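Uncharacterized protein (Treponema denticola ATCC 35404, PDB 6R9N) probably senses iron(II) and oxygen for bacterial chemotaxis, and binds peroxide at a di-iron centre. Local coordinates at residues T62-S65 / R66-V70. Numbering follows the deposited sequence.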
ATOM      1  N   THR A  62      11.880  23.090   7.677  1.00 46.57           N
ATOM      2  CA  THR A  62      13.107  23.880   7.714  1.00 45.79           C
ATOM      3  C   THR A  62      13.817  23.857   6.369  1.00 45.99           C
ATOM      4  O   THR A  62      14.221  24.904   5.846  1.00 44.48           O
ATOM      5  CB  THR A  62      14.042  23.359   8.809  1.00 49.75           C
ATOM      6  OG1 THR A  62      13.330  23.217  10.043  1.00 48.44           O
ATOM      7  CG2 THR A  62      15.211  24.313   8.998  1.00 46.50           C
ATOM      8  N   ALA A  63      13.974  22.665   5.795  1.00 44.80           N
ATOM      9  CA  ALA A  63      14.655  22.550   4.514  1.00 42.61           C
ATOM     10  C   ALA A  63      13.902  23.305   3.429  1.00 42.49           C
ATOM     11  O   ALA A  63      14.499  24.077   2.671  1.00 43.07           O
ATOM     12  CB  ALA A  63      14.826  21.077   4.142  1.00 42.26           C
ATOM     13  N   ILE A  64      12.578  23.124   3.365  1.00 37.59           N
ATOM     14  CA  ILE A  64      11.782  23.841   2.372  1.00 37.68           C
ATOM     15  C   ILE A  64      11.972  25.345   2.518  1.00 37.04           C
ATOM     16  O   ILE A  64      12.136  26.067   1.524  1.00 35.77           O
ATOM     17  CB  ILE A  64      10.296  23.452   2.485  1.00 39.82           C
ATOM     18  CG1 ILE A  64      10.084  21.998   2.063  1.00 38.21           C
ATOM     19  CG2 ILE A  64       9.421  24.399   1.640  1.00 31.65           C
ATOM     20  CD1 ILE A  64       8.708  21.493   2.372  1.00 30.07           C
ATOM     21  N   SER A  65      11.989  25.835   3.758  1.00 41.77           N
ATOM     22  CA  SER A  65      12.035  27.271   4.025  1.00 42.26           C
ATOM     23  C   SER A  65      13.321  27.948   3.559  1.00 39.71           C
ATOM     24  O   SER A  65      13.343  29.178   3.481  1.00 38.99           O
ATOM     25  CB  SER A  65      11.857  27.520   5.518  1.00 42.28           C
ATOM     26  OG  SER A  65      10.700  26.860   5.999  1.00 44.46           O
ATOM     27  N   ARG A  66      14.377  27.200   3.238  1.00 38.54           N
ATOM     28  CA  ARG A  66      15.538  27.819   2.611  1.00 39.49           C
ATOM     29  C   ARG A  66      15.267  28.231   1.171  1.00 42.04           C
ATOM     30  O   ARG A  66      16.087  28.950   0.582  1.00 42.99           O
ATOM     31  CB  ARG A  66      16.743  26.882   2.649  1.00 39.56           C
ATOM     32  CG  ARG A  66      16.882  26.119   3.954  1.00 46.84           C
ATOM     33  CD  ARG A  66      18.258  25.505   4.099  1.00 51.92           C
ATOM     34  NE  ARG A  66      18.386  24.782   5.368  1.00 63.92           N
ATOM     35  CZ  ARG A  66      18.619  25.349   6.553  1.00 66.65           C
ATOM     36  NH1 ARG A  66      18.712  24.592   7.640  1.00 66.39           N
ATOM     37  NH2 ARG A  66      18.762  26.666   6.655  1.00 61.65           N
ATOM     38  N   PHE A  67      14.155  27.787   0.589  1.00 40.50           N
ATOM     39  CA  PHE A  67      13.848  28.042  -0.809  1.00 37.43           C
ATOM     40  C   PHE A  67      12.530  28.743  -1.036  1.00 39.61           C
ATOM     41  O   PHE A  67      12.409  29.484  -2.014  1.00 45.00           O
ATOM     42  CB  PHE A  67      13.817  26.725  -1.597  1.00 36.66           C
ATOM     43  CG  PHE A  67      15.100  25.957  -1.532  1.00 36.36           C
ATOM     44  CD1 PHE A  67      16.161  26.294  -2.360  1.00 28.59           C
ATOM     45  CD2 PHE A  67      15.253  24.911  -0.635  1.00 34.49           C
ATOM     46  CE1 PHE A  67      17.348  25.585  -2.312  1.00 34.18           C
ATOM     47  CE2 PHE A  67      16.448  24.201  -0.570  1.00 31.89           C
ATOM     48  CZ  PHE A  67      17.490  24.532  -1.410  1.00 32.43           C
ATOM     49  N   ILE A  68      11.539  28.534  -0.172  1.00 38.58           N
ATOM     50  CA  ILE A  68      10.191  28.997  -0.456  1.00 37.60           C
ATOM     51  C   ILE A  68       9.400  29.002   0.840  1.00 38.78           C
ATOM     52  O   ILE A  68       9.644  28.195   1.736  1.00 37.35           O
ATOM     53  CB  ILE A  68       9.543  28.089  -1.533  1.00 40.57           C
ATOM     54  CG1 ILE A  68       8.525  28.851  -2.359  1.00 44.39           C
ATOM     55  CG2 ILE A  68       8.915  26.840  -0.917  1.00 38.72           C
ATOM     56  CD1 ILE A  68       8.009  28.009  -3.499  1.00 46.36           C
ATOM     57  N   SER A  69       8.445  29.912   0.938  1.00 41.47           N
ATOM     58  CA  SER A  69       7.536  29.893   2.072  1.00 44.46           C
ATOM     59  C   SER A  69       6.586  28.707   1.963  1.00 44.89           C
ATOM     60  O   SER A  69       6.055  28.405   0.886  1.00 39.08           O
ATOM     61  CB  SER A  69       6.746  31.203   2.139  1.00 50.55           C
ATOM     62  OG  SER A  69       7.621  32.318   2.306  1.00 53.58           O
ATOM     63  N   VAL A  70       6.376  28.029   3.090  1.00 41.15           N
ATOM     64  CA  VAL A  70       5.553  26.827   3.074  1.00 41.42           C
ATOM     65  C   VAL A  70       4.130  27.181   2.672  1.00 46.55           C
ATOM     66  O   VAL A  70       3.390  26.336   2.148  1.00 48.28           O
ATOM     67  CB  VAL A  70       5.617  26.133   4.452  1.00 48.76           C
ATOM     68  CG1 VAL A  70       4.608  26.742   5.412  1.00 47.76           C
ATOM     69  CG2 VAL A  70       5.381  24.646   4.309  1.00 48.35           C
TER
HETATM   70  O   HOH W   1       8.365  28.682   4.798  1.00 45.99           O
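Two backbone N-H groups converge on Ile64 O as the chain leaves the helix. Phe67 N lies 2.8 Å from Ile64 O and Ile68 N 3.1 Å from the same oxygen, and they arrive from opposite faces of the carbonyl plane. One residue earlier, Arg66 N bonds to Ala63 O at 3.2 Å, with only a weak, longer bond to Thr62 O, so bonds three residues apart are favoured here. The Phe67 ring swings back beside the last turn: CG lies anti to its own carbonyl carbon (chi1 -58°), which brings CD2 to 3.5 Å from Ala63 O, while Ile64 O sits near the ring plane at its edge. The ring rests on Lys18 and Ile20 of strand 17-21. The Arg66 chain runs out alongside Thr62, its NH1 3.8 Å from Thr62 CG2. On the buried side, the CG2 methyls of Ile64 and Ile68 meet at 3.6 Å; Ile64 touches Leu39 and Ile68 Val41, both on strand 38-42. A water donates to Ser65 OG and accepts from Val70 N at 2.7 Å; Ser65 OG also bonds to Val61 O. This is a helix C-terminus turning toward strand 73-77, part of a beta-alpha-beta crossover from strand 45-49 in a metallo-beta-lactamase-like fold.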